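PDB 4FD5: arylalkylamine N-Acetyltransferase 2 from Aedes aegypti, which probably catalyses transfer of an acyl group from acyl-CoA donors to the amine of arylalkylamines such as dopamine and serotonin. Local coordinates for residues Q28-F31 against A32-L36; Q47-P50 against L51-Q54; Y113-N116 against L117-N120; N120-Q124 against F125-K129; L147-K150 against L151-S155. All blocks are in the same frame, centred on the assembly; numbering follows the deposited sequence.

Interaction 1: Q28-F31 against A32-L36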
loop_
_atom_site.group_PDB
_atom_site.type_symbol
_atom_site.label_atom_id
_atom_site.label_comp_id
_atom_site.label_asym_id
_atom_site.label_seq_id
_atom_site.Cartn_x
_atom_site.Cartn_y
_atom_site.Cartn_z
ATOM N N GLN A 28 -12.156 4.123 -8.448
ATOM C CA GLN A 28 -13.065 5.227 -8.221
ATOM C C GLN A 28 -12.595 6.053 -7.057
ATOM O O GLN A 28 -12.858 7.258 -7.006
ATOM C CB GLN A 28 -14.490 4.738 -7.971
ATOM C CG GLN A 28 -15.171 4.153 -9.196
ATOM C CD GLN A 28 -15.429 5.187 -10.277
ATOM O OE1 GLN A 28 -15.613 6.377 -9.992
ATOM N NE2 GLN A 28 -15.438 4.740 -11.526
ATOM N N THR A 29 -11.887 5.428 -6.117
ATOM C CA THR A 29 -11.711 6.135 -4.854
ATOM C C THR A 29 -10.267 6.333 -4.462
ATOM O O THR A 29 -9.956 7.222 -3.659
ATOM C CB THR A 29 -12.459 5.457 -3.669
ATOM O OG1 THR A 29 -11.825 4.218 -3.341
ATOM C CG2 THR A 29 -13.909 5.204 -4.001
ATOM N N PHE A 30 -9.383 5.519 -5.029
ATOM C CA PHE A 30 -8.042 5.428 -4.488
ATOM C C PHE A 30 -6.930 5.841 -5.435
ATOM O O PHE A 30 -6.124 6.689 -5.097
ATOM C CB PHE A 30 -7.756 4.024 -3.957
ATOM C CG PHE A 30 -6.386 3.884 -3.374
ATOM C CD1 PHE A 30 -6.129 4.299 -2.071
ATOM C CD2 PHE A 30 -5.344 3.363 -4.127
ATOM C CE1 PHE A 30 -4.871 4.187 -1.528
ATOM C CE2 PHE A 30 -4.076 3.243 -3.584
ATOM C CZ PHE A 30 -3.835 3.661 -2.280
ATOM N N PHE A 31 -6.878 5.215 -6.607
ATOM C CA PHE A 31 -5.697 5.294 -7.461
ATOM C C PHE A 31 -5.310 6.738 -7.797
ATOM O O PHE A 31 -4.153 7.109 -7.673
ATOM C CB PHE A 31 -5.926 4.519 -8.761
ATOM C CG PHE A 31 -5.840 3.009 -8.625
ATOM C CD1 PHE A 31 -4.941 2.410 -7.754
ATOM C CD2 PHE A 31 -6.651 2.199 -9.410
ATOM C CE1 PHE A 31 -4.854 1.026 -7.661
ATOM C CE2 PHE A 31 -6.564 0.807 -9.330
ATOM C CZ PHE A 31 -5.676 0.223 -8.444
ATOM N N ALA A 32 -6.277 7.547 -8.224
ATOM C CA ALA A 32 -5.978 8.916 -8.655
ATOM C C ALA A 32 -5.686 9.867 -7.487
ATOM O O ALA A 32 -5.119 10.937 -7.686
ATOM C CB ALA A 32 -7.114 9.465 -9.507
ATOM N N ASP A 33 -6.069 9.460 -6.280
ATOM C CA ASP A 33 -5.954 10.293 -5.079
ATOM C C ASP A 33 -4.674 10.012 -4.276
ATOM O O ASP A 33 -4.266 10.802 -3.430
ATOM C CB ASP A 33 -7.180 10.022 -4.206
ATOM C CG ASP A 33 -7.487 11.148 -3.245
ATOM O OD1 ASP A 33 -7.240 12.323 -3.586
ATOM O OD2 ASP A 33 -8.006 10.843 -2.151
ATOM N N GLU A 34 -4.056 8.863 -4.523
ATOM C CA GLU A 34 -2.845 8.462 -3.819
ATOM C C GLU A 34 -1.760 9.528 -4.059
ATOM O O GLU A 34 -1.594 10.007 -5.181
ATOM C CB GLU A 34 -2.419 7.077 -4.343
ATOM C CG GLU A 34 -1.441 6.310 -3.480
ATOM C CD GLU A 34 -0.002 6.661 -3.786
ATOM O OE1 GLU A 34 0.239 7.286 -4.832
ATOM O OE2 GLU A 34 0.880 6.296 -2.988
ATOM N N PRO A 35 -1.047 9.946 -2.997
ATOM C CA PRO A 35 -0.138 11.101 -3.118
ATOM C C PRO A 35 0.837 11.066 -4.304
ATOM O O PRO A 35 0.941 12.065 -5.026
ATOM C CB PRO A 35 0.638 11.077 -1.793
ATOM C CG PRO A 35 -0.285 10.406 -0.835
ATOM C CD PRO A 35 -1.042 9.377 -1.637
ATOM N N LEU A 36 1.554 9.962 -4.489
ATOM C CA LEU A 36 2.530 9.872 -5.588
ATOM C C LEU A 36 1.867 9.778 -6.962
ATOM O O LEU A 36 2.278 10.457 -7.907
ATOM C CB LEU A 36 3.499 8.709 -5.388
ATOM C CG LEU A 36 4.266 8.706 -4.062
ATOM C CD1 LEU A 36 5.289 7.591 -4.076
ATOM C CD2 LEU A 36 4.923 10.062 -3.801
HETATM O O HOH W 1 -7.907 8.005 -0.986
#
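The F30 carbonyl oxygen closes the bend between the two segments, taking D33 N at 3.0 Å in an i to i+3 bond with an N-H...O angle of 140° and, by a weak i to i+4 bond, E34 N at 3.1 Å. D33 N lies well above the carbonyl plane.

Two side chains meet across this turn. F30 has CG anti to its own N (chi1 -179°), which carries the ring forward along the chain, beside E34, and F30 CZ comes to 3.8 Å from E34 CG. The two side chains run side by side in the same direction, with E34 CB over one face of the ring and the carboxylate plane inclined 53° to it. The other contact is polar: a water donates to D33 OD2 at 3.1 Å and, weakly, to T29 O at 3.5 Å, linking the last turn of helix 19-29 to the bend.

Within the GNAT fold this is the link between helix 19-29 and helix 35-39, and E34 is the N-cap of the second. Its OE1 accepts from N37 N in the first turn, while OE2 is bonded to T172 OG1, so the carboxylate that ends the aliphatic contact with F30 is held at both oxygens. D33 OD1 forms a salt bridge with K38 NZ, giving that carboxylate a second partner besides the water. On the inner side F31 is buried against I135 of strand 129-138 and against S56 of helix 50-60, and F30 also touches I135.

Interaction 2: Q47-P50 against L51-Q54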
loop_
_atom_site.group_PDB
_atom_site.type_symbol
_atom_site.label_atom_id
_atom_site.label_comp_id
_atom_site.label_asym_id
_atom_site.label_seq_id
_atom_site.Cartn_x
_atom_site.Cartn_y
_atom_site.Cartn_z
ATOM N N GLN A 47 -10.523 6.190 -13.884
ATOM C CA GLN A 47 -9.926 5.691 -15.119
ATOM C C GLN A 47 -9.110 4.411 -14.939
ATOM O O GLN A 47 -9.100 3.534 -15.810
ATOM C CB GLN A 47 -9.053 6.780 -15.734
ATOM C CG GLN A 47 -8.310 6.376 -16.986
ATOM C CD GLN A 47 -7.568 7.544 -17.594
ATOM O OE1 GLN A 47 -8.163 8.378 -18.279
ATOM N NE2 GLN A 47 -6.268 7.624 -17.334
ATOM N N GLY A 48 -8.418 4.307 -13.815
ATOM C CA GLY A 48 -7.564 3.163 -13.568
ATOM C C GLY A 48 -6.252 3.234 -14.324
ATOM O O GLY A 48 -5.882 4.267 -14.877
ATOM N N HIS A 49 -5.541 2.115 -14.352
ATOM C CA HIS A 49 -4.233 2.074 -14.969
ATOM C C HIS A 49 -3.836 0.612 -15.090
ATOM O O HIS A 49 -3.973 -0.148 -14.142
ATOM C CB HIS A 49 -3.252 2.829 -14.071
ATOM C CG HIS A 49 -1.906 3.030 -14.675
ATOM N ND1 HIS A 49 -0.939 2.048 -14.677
ATOM C CD2 HIS A 49 -1.355 4.107 -15.287
ATOM C CE1 HIS A 49 0.145 2.505 -15.278
ATOM N NE2 HIS A 49 -0.081 3.753 -15.654
ATOM N N PRO A 50 -3.342 0.196 -16.265
ATOM C CA PRO A 50 -3.078 -1.240 -16.421
ATOM C C PRO A 50 -2.059 -1.803 -15.428
ATOM O O PRO A 50 -2.272 -2.913 -14.923
ATOM C CB PRO A 50 -2.548 -1.345 -17.852
ATOM C CG PRO A 50 -3.135 -0.147 -18.548
ATOM C CD PRO A 50 -3.150 0.942 -17.523
ATOM N N LEU A 51 -0.983 -1.070 -15.140
ATOM C CA LEU A 51 0.038 -1.573 -14.227
ATOM C C LEU A 51 -0.454 -1.575 -12.778
ATOM O O LEU A 51 -0.222 -2.532 -12.045
ATOM C CB LEU A 51 1.335 -0.765 -14.355
ATOM C CG LEU A 51 1.985 -0.769 -15.740
ATOM C CD1 LEU A 51 3.238 0.089 -15.735
ATOM C CD2 LEU A 51 2.312 -2.183 -16.190
ATOM N N LEU A 52 -1.132 -0.508 -12.373
ATOM C CA LEU A 52 -1.704 -0.458 -11.030
ATOM C C LEU A 52 -2.654 -1.615 -10.795
ATOM O O LEU A 52 -2.633 -2.249 -9.732
ATOM C CB LEU A 52 -2.467 0.848 -10.805
ATOM C CG LEU A 52 -1.693 2.164 -10.821
ATOM C CD1 LEU A 52 -2.651 3.324 -10.537
ATOM C CD2 LEU A 52 -0.547 2.133 -9.806
ATOM N N GLU A 53 -3.504 -1.886 -11.780
ATOM C CA GLU A 53 -4.499 -2.943 -11.649
ATOM C C GLU A 53 -3.873 -4.328 -11.700
ATOM O O GLU A 53 -4.271 -5.209 -10.948
ATOM C CB GLU A 53 -5.581 -2.773 -12.715
ATOM C CG GLU A 53 -6.431 -1.535 -12.479
ATOM C CD GLU A 53 -7.275 -1.151 -13.673
ATOM O OE1 GLU A 53 -7.687 -2.050 -14.433
ATOM O OE2 GLU A 53 -7.522 0.057 -13.860
ATOM N N GLN A 54 -2.882 -4.515 -12.567
ATOM C CA GLN A 54 -2.119 -5.766 -12.597
ATOM C C GLN A 54 -1.494 -6.056 -11.223
ATOM O O GLN A 54 -1.547 -7.191 -10.715
ATOM C CB GLN A 54 -1.034 -5.675 -13.674
ATOM C CG GLN A 54 -0.096 -6.856 -13.754
ATOM C CD GLN A 54 0.950 -6.656 -14.840
ATOM O OE1 GLN A 54 0.705 -6.940 -16.013
ATOM N NE2 GLN A 54 2.109 -6.130 -14.456
#
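Hydrogen bonds dominate where H49 meets the first turn of the helix. H49 is the N-cap: CG lies anti to the backbone N (chi1 -172°), turning ND1 forward to the first turn, where it accepts from L51 N at 3.2 Å and L52 N at 3.4 Å. Both bonds are weak, but the second is the straighter, 165° against 133°, and L52 N sits at the ring edge near its plane. In the reverse direction, H49 N donates to E53 OE2 at 2.9 Å, reaching it from above the carboxylate plane. E53, which holds this N-H, stands one residue beyond the N3 position of a capping box. Backbone bonds E53 N to H49 O and Q54 N to P50 O start the regular helix.

Apolar contacts flank the H49 side chain. L51 CB approaches H49 CE1 at 3.6 Å, and L52 crosses at about a right angle, its CD1 3.6 Å from H49 CB.

The polar ends are shared with neighbours: H49 NE2 bonds D102 OD2, and E53 OE1 makes a salt bridge with R27 of helix 19-29. L51 and L52 pack on F105 of helix 103-116, and L52 also touches F31.

Interaction 3: Y113-N116 against L117-N120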
loop_
_atom_site.group_PDB
_atom_site.type_symbol
_atom_site.label_atom_id
_atom_site.label_comp_id
_atom_site.label_asym_id
_atom_site.label_seq_id
_atom_site.Cartn_x
_atom_site.Cartn_y
_atom_site.Cartn_z
ATOM N N TYR A 113 11.738 1.347 -4.578
ATOM C CA TYR A 113 12.887 0.431 -4.638
ATOM C C TYR A 113 14.117 0.977 -3.898
ATOM O O TYR A 113 14.736 0.307 -3.056
ATOM C CB TYR A 113 13.219 0.149 -6.106
ATOM C CG TYR A 113 14.496 -0.627 -6.307
ATOM C CD1 TYR A 113 14.528 -2.006 -6.138
ATOM C CD2 TYR A 113 15.670 0.024 -6.672
ATOM C CE1 TYR A 113 15.694 -2.712 -6.319
ATOM C CE2 TYR A 113 16.840 -0.673 -6.851
ATOM C CZ TYR A 113 16.845 -2.042 -6.671
ATOM O OH TYR A 113 18.020 -2.736 -6.853
ATOM N N GLU A 114 14.452 2.219 -4.210
ATOM C CA GLU A 114 15.595 2.875 -3.600
ATOM C C GLU A 114 15.475 2.939 -2.093
ATOM O O GLU A 114 16.440 2.666 -1.380
ATOM C CB GLU A 114 15.726 4.290 -4.120
ATOM C CG GLU A 114 16.159 4.383 -5.539
ATOM C CD GLU A 114 16.301 5.828 -5.950
ATOM O OE1 GLU A 114 15.447 6.649 -5.533
ATOM O OE2 GLU A 114 17.274 6.140 -6.659
ATOM N N GLN A 115 14.302 3.311 -1.594
ATOM C CA GLN A 115 14.177 3.438 -0.149
ATOM C C GLN A 115 14.254 2.068 0.507
ATOM O O GLN A 115 14.878 1.913 1.564
ATOM C CB GLN A 115 12.897 4.177 0.236
ATOM C CG GLN A 115 12.939 5.646 -0.146
ATOM C CD GLN A 115 14.031 6.386 0.596
ATOM O OE1 GLN A 115 14.010 6.464 1.823
ATOM N NE2 GLN A 115 15.005 6.909 -0.140
ATOM N N ASN A 116 13.653 1.072 -0.135
ATOM C CA ASN A 116 13.716 -0.287 0.403
ATOM C C ASN A 116 15.124 -0.883 0.450
ATOM O O ASN A 116 15.381 -1.796 1.241
ATOM C CB ASN A 116 12.750 -1.214 -0.330
ATOM C CG ASN A 116 11.372 -1.202 0.288
ATOM O OD1 ASN A 116 11.166 -1.770 1.359
ATOM N ND2 ASN A 116 10.424 -0.543 -0.372
ATOM N N LEU A 117 16.031 -0.381 -0.386
ATOM C CA LEU A 117 17.432 -0.817 -0.277
ATOM C C LEU A 117 18.132 -0.431 1.033
ATOM O O LEU A 117 19.195 -0.964 1.358
ATOM C CB LEU A 117 18.257 -0.279 -1.443
ATOM C CG LEU A 117 17.975 -0.854 -2.825
ATOM C CD1 LEU A 117 18.856 -0.149 -3.866
ATOM C CD2 LEU A 117 18.217 -2.349 -2.845
ATOM N N LYS A 118 17.558 0.497 1.782
ATOM C CA LYS A 118 18.274 1.074 2.910
ATOM C C LYS A 118 18.033 0.316 4.205
ATOM O O LYS A 118 18.656 0.596 5.226
ATOM C CB LYS A 118 17.897 2.541 3.071
ATOM C CG LYS A 118 18.185 3.350 1.819
ATOM C CD LYS A 118 17.706 4.775 1.952
ATOM C CE LYS A 118 18.253 5.410 3.220
ATOM N NZ LYS A 118 18.109 6.903 3.209
ATOM N N ILE A 119 17.115 -0.641 4.149
ATOM C CA ILE A 119 16.824 -1.488 5.300
ATOM C C ILE A 119 16.668 -2.944 4.867
ATOM O O ILE A 119 16.381 -3.230 3.714
ATOM C CB ILE A 119 15.531 -1.046 6.030
ATOM C CG1 ILE A 119 14.327 -1.134 5.083
ATOM C CG2 ILE A 119 15.694 0.346 6.640
ATOM C CD1 ILE A 119 13.035 -0.590 5.664
ATOM N N ASN A 120 16.851 -3.862 5.810
ATOM C CA ASN A 120 16.588 -5.276 5.558
ATOM C C ASN A 120 15.838 -5.828 6.762
ATOM O O ASN A 120 16.441 -6.169 7.777
ATOM C CB ASN A 120 17.895 -6.032 5.334
ATOM C CG ASN A 120 17.675 -7.478 4.926
ATOM O OD1 ASN A 120 16.599 -8.039 5.133
ATOM N ND2 ASN A 120 18.701 -8.090 4.343
#
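L117 lies over the ring of Y113, one turn further along the chain. Its CD1 is 3.6 Å from Y113 CE2, and CG stands 4.1 Å above the ring plane, displaced toward the rim; CD2 reaches out to Y113 OH at 4.0 Å. The tyrosine is brought there by CG lying anti to its backbone N (chi1 172°), which carries the ring forward to the leucine, the two side chains crossing at a slant. Beside this pair, Q115 and K118 run alongside one another, with K118 CD 4.0 Å from Q115 NE2; this is a contact of aliphatic chain with amide.

The backbone beneath is that of a helix coming to an end. L117 N donates to Y113 O at 3.0 Å and weakly to E114 O, a bifurcated bond that marks the passage from i-4 to i-3 pairing. K118 N then bonds Q115 O at 3.0 Å with a nearly straight 162° angle, and N116 to I119 form a type I beta turn. In the GNAT fold this turn joins helix 103-116 to helix 121-125, whose N-cap is N120.

Further out, Y113 packs on S93, R94 and L97 of helix 92-99. N116 OD1 accepts from K168 NZ, while its ND2 bonds D170 OD2 and L112 O, tying the helix end to strand 166-171; Q115 and I119 rest on I216 of strand 213-220.

Interaction 4: N120-Q124 against F125-K129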
loop_
_atom_site.group_PDB
_atom_site.type_symbol
_atom_site.label_atom_id
_atom_site.label_comp_id
_atom_site.label_asym_id
_atom_site.label_seq_id
_atom_site.Cartn_x
_atom_site.Cartn_y
_atom_site.Cartn_z
ATOM N N ASN A 120 16.851 -3.862 5.810
ATOM C CA ASN A 120 16.588 -5.276 5.558
ATOM C C ASN A 120 15.838 -5.828 6.762
ATOM O O ASN A 120 16.441 -6.169 7.777
ATOM C CB ASN A 120 17.895 -6.032 5.334
ATOM C CG ASN A 120 17.675 -7.478 4.926
ATOM O OD1 ASN A 120 16.599 -8.039 5.133
ATOM N ND2 ASN A 120 18.701 -8.090 4.343
ATOM N N LEU A 121 14.515 -5.891 6.663
ATOM C CA LEU A 121 13.717 -6.286 7.818
ATOM C C LEU A 121 13.817 -7.781 8.065
ATOM O O LEU A 121 13.662 -8.239 9.206
ATOM C CB LEU A 121 12.255 -5.869 7.642
ATOM C CG LEU A 121 11.938 -4.394 7.940
ATOM C CD1 LEU A 121 13.000 -3.469 7.405
ATOM C CD2 LEU A 121 10.555 -4.011 7.392
ATOM N N PHE A 122 14.074 -8.538 6.999
ATOM C CA PHE A 122 14.210 -9.986 7.135
ATOM C C PHE A 122 15.375 -10.293 8.063
ATOM O O PHE A 122 15.276 -11.138 8.950
ATOM C CB PHE A 122 14.425 -10.649 5.776
ATOM C CG PHE A 122 13.266 -10.477 4.835
ATOM C CD1 PHE A 122 13.315 -9.534 3.822
ATOM C CD2 PHE A 122 12.119 -11.250 4.974
ATOM C CE1 PHE A 122 12.250 -9.373 2.957
ATOM C CE2 PHE A 122 11.054 -11.090 4.117
ATOM C CZ PHE A 122 11.115 -10.153 3.102
ATOM N N LYS A 123 16.478 -9.590 7.855
ATOM C CA LYS A 123 17.639 -9.765 8.709
ATOM C C LYS A 123 17.405 -9.195 10.098
ATOM O O LYS A 123 17.697 -9.839 11.105
ATOM C CB LYS A 123 18.860 -9.108 8.072
ATOM C CG LYS A 123 19.646 -10.012 7.130
ATOM C CD LYS A 123 18.779 -10.588 6.008
ATOM C CE LYS A 123 19.592 -11.448 5.052
ATOM N NZ LYS A 123 18.917 -11.511 3.729
ATOM N N GLN A 124 16.860 -7.988 10.156
ATOM C CA GLN A 124 16.658 -7.315 11.434
ATOM C C GLN A 124 15.831 -8.147 12.399
ATOM O O GLN A 124 16.129 -8.183 13.591
ATOM C CB GLN A 124 16.021 -5.933 11.240
ATOM C CG GLN A 124 15.946 -5.107 12.515
ATOM C CD GLN A 124 15.529 -3.667 12.258
ATOM O OE1 GLN A 124 15.610 -3.176 11.133
ATOM N NE2 GLN A 124 15.083 -2.986 13.308
ATOM N N PHE A 125 14.806 -8.824 11.885
ATOM C CA PHE A 125 13.904 -9.573 12.754
ATOM C C PHE A 125 14.021 -11.090 12.611
ATOM O O PHE A 125 13.257 -11.829 13.223
ATOM C CB PHE A 125 12.460 -9.117 12.552
ATOM C CG PHE A 125 12.251 -7.660 12.833
ATOM C CD1 PHE A 125 12.365 -7.164 14.127
ATOM C CD2 PHE A 125 11.959 -6.780 11.806
ATOM C CE1 PHE A 125 12.188 -5.821 14.394
ATOM C CE2 PHE A 125 11.771 -5.433 12.066
ATOM C CZ PHE A 125 11.887 -4.951 13.366
ATOM N N ASP A 126 14.982 -11.536 11.812
ATOM C CA ASP A 126 15.197 -12.961 11.556
ATOM C C ASP A 126 13.921 -13.674 11.112
ATOM O O ASP A 126 13.490 -14.649 11.728
ATOM C CB ASP A 126 15.803 -13.654 12.783
ATOM C CG ASP A 126 16.435 -14.996 12.438
ATOM O OD1 ASP A 126 16.916 -15.145 11.292
ATOM O OD2 ASP A 126 16.453 -15.896 13.308
ATOM N N VAL A 127 13.322 -13.186 10.031
ATOM C CA VAL A 127 12.128 -13.817 9.475
ATOM C C VAL A 127 12.319 -14.119 7.989
ATOM O O VAL A 127 13.116 -13.461 7.312
ATOM C CB VAL A 127 10.879 -12.934 9.678
ATOM C CG1 VAL A 127 10.579 -12.758 11.162
ATOM C CG2 VAL A 127 11.078 -11.577 9.010
ATOM N N ASP A 128 11.593 -15.112 7.483
ATOM C CA ASP A 128 11.704 -15.498 6.080
ATOM C C ASP A 128 10.548 -14.960 5.247
ATOM O O ASP A 128 10.517 -15.119 4.025
ATOM C CB ASP A 128 11.790 -17.024 5.933
ATOM C CG ASP A 128 10.711 -17.749 6.705
ATOM O OD1 ASP A 128 9.617 -17.174 6.901
ATOM O OD2 ASP A 128 10.953 -18.904 7.121
ATOM N N LYS A 129 9.592 -14.325 5.916
ATOM C CA LYS A 129 8.450 -13.746 5.224
ATOM C C LYS A 129 7.895 -12.584 6.038
ATOM O O LYS A 129 8.022 -12.551 7.265
ATOM C CB LYS A 129 7.368 -14.799 4.930
ATOM C CG LYS A 129 6.562 -15.255 6.137
ATOM C CD LYS A 129 5.533 -16.325 5.751
ATOM C CE LYS A 129 4.591 -16.641 6.915
ATOM N NZ LYS A 129 3.683 -17.811 6.668
#
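The F125 ring carries the Q124 side chain over one face, with CG 4.1 Å from the ring centroid and only 8° off its normal, a CH-pi contact above the centre. Beyond CG the glutamine chain is extended, and its amide plane runs out past the CZ rim, 22° from the ring plane. The F122 ring is met at its edge instead: V127 O lies in the ring plane 3.4 Å from F122 CD2, and K129 CA is near the plane by CE2. V127 CG2 adds apolar contact at 4.2 Å from F122 CD2.

Backbone bonds hold the chain that carries both rings. F125 N donates to L121 O. After the helix D126 turns to positive phi (52°), and V127 N bonds F122 O at 3.0 Å, in the carbonyl plane and on a lone pair, while D126 N makes a weak bond to K123 O: a Schellman motif. At the other end OD1 of N120, the N-cap residue, accepts from K123 N at 3.1 Å.

L121 and F125 pack on C218 of strand 213-220, and F122 on I130 and L84. The carbonyl of V127 at the edge of the F122 ring faces its C-H dipoles, probably a mildly favourable electrostatic contact.

Interaction 5: L147-K150 against L151-S155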
loop_
_atom_site.group_PDB
_atom_site.type_symbol
_atom_site.label_atom_id
_atom_site.label_comp_id
_atom_site.label_asym_id
_atom_site.label_seq_id
_atom_site.Cartn_x
_atom_site.Cartn_y
_atom_site.Cartn_z
ATOM N N LEU A 147 -13.141 2.938 10.022
ATOM C CA LEU A 147 -12.847 1.762 9.194
ATOM C C LEU A 147 -11.372 1.585 8.831
ATOM O O LEU A 147 -10.886 0.459 8.784
ATOM C CB LEU A 147 -13.718 1.717 7.926
ATOM C CG LEU A 147 -15.221 1.577 8.146
ATOM C CD1 LEU A 147 -15.927 1.636 6.810
ATOM C CD2 LEU A 147 -15.546 0.279 8.876
ATOM N N ALA A 148 -10.645 2.664 8.560
ATOM C CA ALA A 148 -9.227 2.496 8.221
ATOM C C ALA A 148 -8.468 1.721 9.318
ATOM O O ALA A 148 -7.740 0.726 9.056
ATOM C CB ALA A 148 -8.580 3.855 7.945
ATOM N N LYS A 149 -8.656 2.166 10.562
ATOM C CA LYS A 149 -7.955 1.571 11.676
ATOM C C LYS A 149 -8.416 0.127 11.842
ATOM O O LYS A 149 -7.602 -0.773 12.016
ATOM C CB LYS A 149 -8.194 2.386 12.951
ATOM C CG LYS A 149 -7.360 1.936 14.117
ATOM C CD LYS A 149 -7.576 2.912 15.270
ATOM C CE LYS A 149 -6.645 2.633 16.423
ATOM N NZ LYS A 149 -6.922 3.540 17.577
ATOM N N LYS A 150 -9.725 -0.100 11.745
ATOM C CA LYS A 150 -10.259 -1.454 11.888
ATOM C C LYS A 150 -9.730 -2.402 10.807
ATOM O O LYS A 150 -9.467 -3.566 11.083
ATOM C CB LYS A 150 -11.780 -1.446 11.887
ATOM C CG LYS A 150 -12.380 -0.675 13.062
ATOM C CD LYS A 150 -13.911 -0.711 12.999
ATOM C CE LYS A 150 -14.548 0.102 14.119
ATOM N NZ LYS A 150 -14.193 -0.446 15.455
ATOM N N LEU A 151 -9.572 -1.901 9.590
ATOM C CA LEU A 151 -9.018 -2.706 8.506
ATOM C C LEU A 151 -7.602 -3.154 8.809
ATOM O O LEU A 151 -7.237 -4.302 8.531
ATOM C CB LEU A 151 -9.086 -1.944 7.179
ATOM C CG LEU A 151 -10.450 -1.891 6.517
ATOM C CD1 LEU A 151 -10.477 -0.811 5.445
ATOM C CD2 LEU A 151 -10.785 -3.272 5.934
ATOM N N ILE A 152 -6.804 -2.263 9.394
ATOM C CA ILE A 152 -5.451 -2.661 9.767
ATOM C C ILE A 152 -5.473 -3.643 10.956
ATOM O O ILE A 152 -4.709 -4.598 10.992
ATOM C CB ILE A 152 -4.572 -1.432 10.076
ATOM C CG1 ILE A 152 -4.463 -0.543 8.828
ATOM C CG2 ILE A 152 -3.196 -1.878 10.498
ATOM C CD1 ILE A 152 -4.059 -1.310 7.570
ATOM N N GLU A 153 -6.362 -3.408 11.917
ATOM C CA GLU A 153 -6.520 -4.332 13.045
ATOM C C GLU A 153 -6.881 -5.748 12.575
ATOM O O GLU A 153 -6.305 -6.739 13.046
ATOM C CB GLU A 153 -7.568 -3.795 14.016
ATOM C CG GLU A 153 -7.086 -2.590 14.812
ATOM C CD GLU A 153 -8.190 -1.906 15.599
ATOM O OE1 GLU A 153 -9.370 -2.208 15.358
ATOM O OE2 GLU A 153 -7.864 -1.057 16.459
ATOM N N LYS A 154 -7.822 -5.834 11.634
ATOM C CA LYS A 154 -8.240 -7.115 11.059
ATOM C C LYS A 154 -7.106 -7.747 10.250
ATOM O O LYS A 154 -6.938 -8.984 10.250
ATOM C CB LYS A 154 -9.494 -6.942 10.193
ATOM C CG LYS A 154 -10.753 -6.546 10.986
ATOM C CD LYS A 154 -11.298 -7.732 11.792
ATOM C CE LYS A 154 -12.649 -7.410 12.447
ATOM N NZ LYS A 154 -13.297 -8.641 12.999
ATOM N N SER A 155 -6.327 -6.895 9.584
ATOM C CA SER A 155 -5.159 -7.355 8.840
ATOM C C SER A 155 -4.141 -7.984 9.782
ATOM O O SER A 155 -3.582 -9.020 9.471
ATOM C CB SER A 155 -4.518 -6.203 8.051
ATOM O OG SER A 155 -5.383 -5.784 7.003
#
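L151 N donates to L147 O at 2.8 Å, and E153 N to K149 O at 2.9 Å, both nearly along the carbonyl axis. With I152 N to A148 O and K154 N to K150 O, they form an unbroken i to i+4 ladder. One step on, L151 O is gripped twice: S155 N and S155 OG, the latter at 2.8 Å, arrive from opposite faces of its carbonyl plane. The serine OG is also bonded to N81 ND2, so the buried hydroxyl has a partner on its own helix and another on strand 75-85.

The charged side chains lie on the outer side. In E153, CG is anti to the carbonyl carbon (chi1 -72°), and with the extended chain this lays the carboxylate back over K149 and K150, slanting across both. Its OE2 is 3.8 Å from K149 CG, and OE1 is 4.1 Å from K150 CG, so the carboxylate meets the aliphatic stems of the lysines. K149 NZ remains 4.8 Å from E153 OE2 and K150 NZ 5.1 Å from E153 OE1, too far for salt bridges.

The opposite side is apolar and packs into the fold. A beta-alpha-beta unit runs strand 129-138, helix 147-161, strand 166-171, and in it L151 and I152 press on L136 while A148 meets V138. L147 and L151 also touch F11 of strand 10-13; A148 and I152 lie against V179 of helix 174-182.

Chemically, then, the helix is amphipathic. The two lysines flanking E153 may stabilise its negative charge at a distance, with no direct ion pair to either, while L151 O accepts two hydrogen bonds, one of which gives the buried serine hydroxyl an acceptor.

Interactions 1 to 4 are surface contacts at helix ends, whereas interaction 5, partly buried, runs along the first two turns or so of a regular helix. Interactions 1 and 2 touch, F31 CD1 packing on L52 CD1 at 3.7 Å, and both cap a helix start with a side chain, a glutamate in one and a histidine in the other. Interactions 3 and 4 share N120, so one helix end leads straight into the next helix's cap; aromatic rings carry much of their contact. Interactions 1 and 4 lie on opposite sides of the chain's centre, their nearest atoms about 17 Å apart. Interaction 5 rests on repeated backbone bonds, with E153 lying against lysine stems without ion pairs.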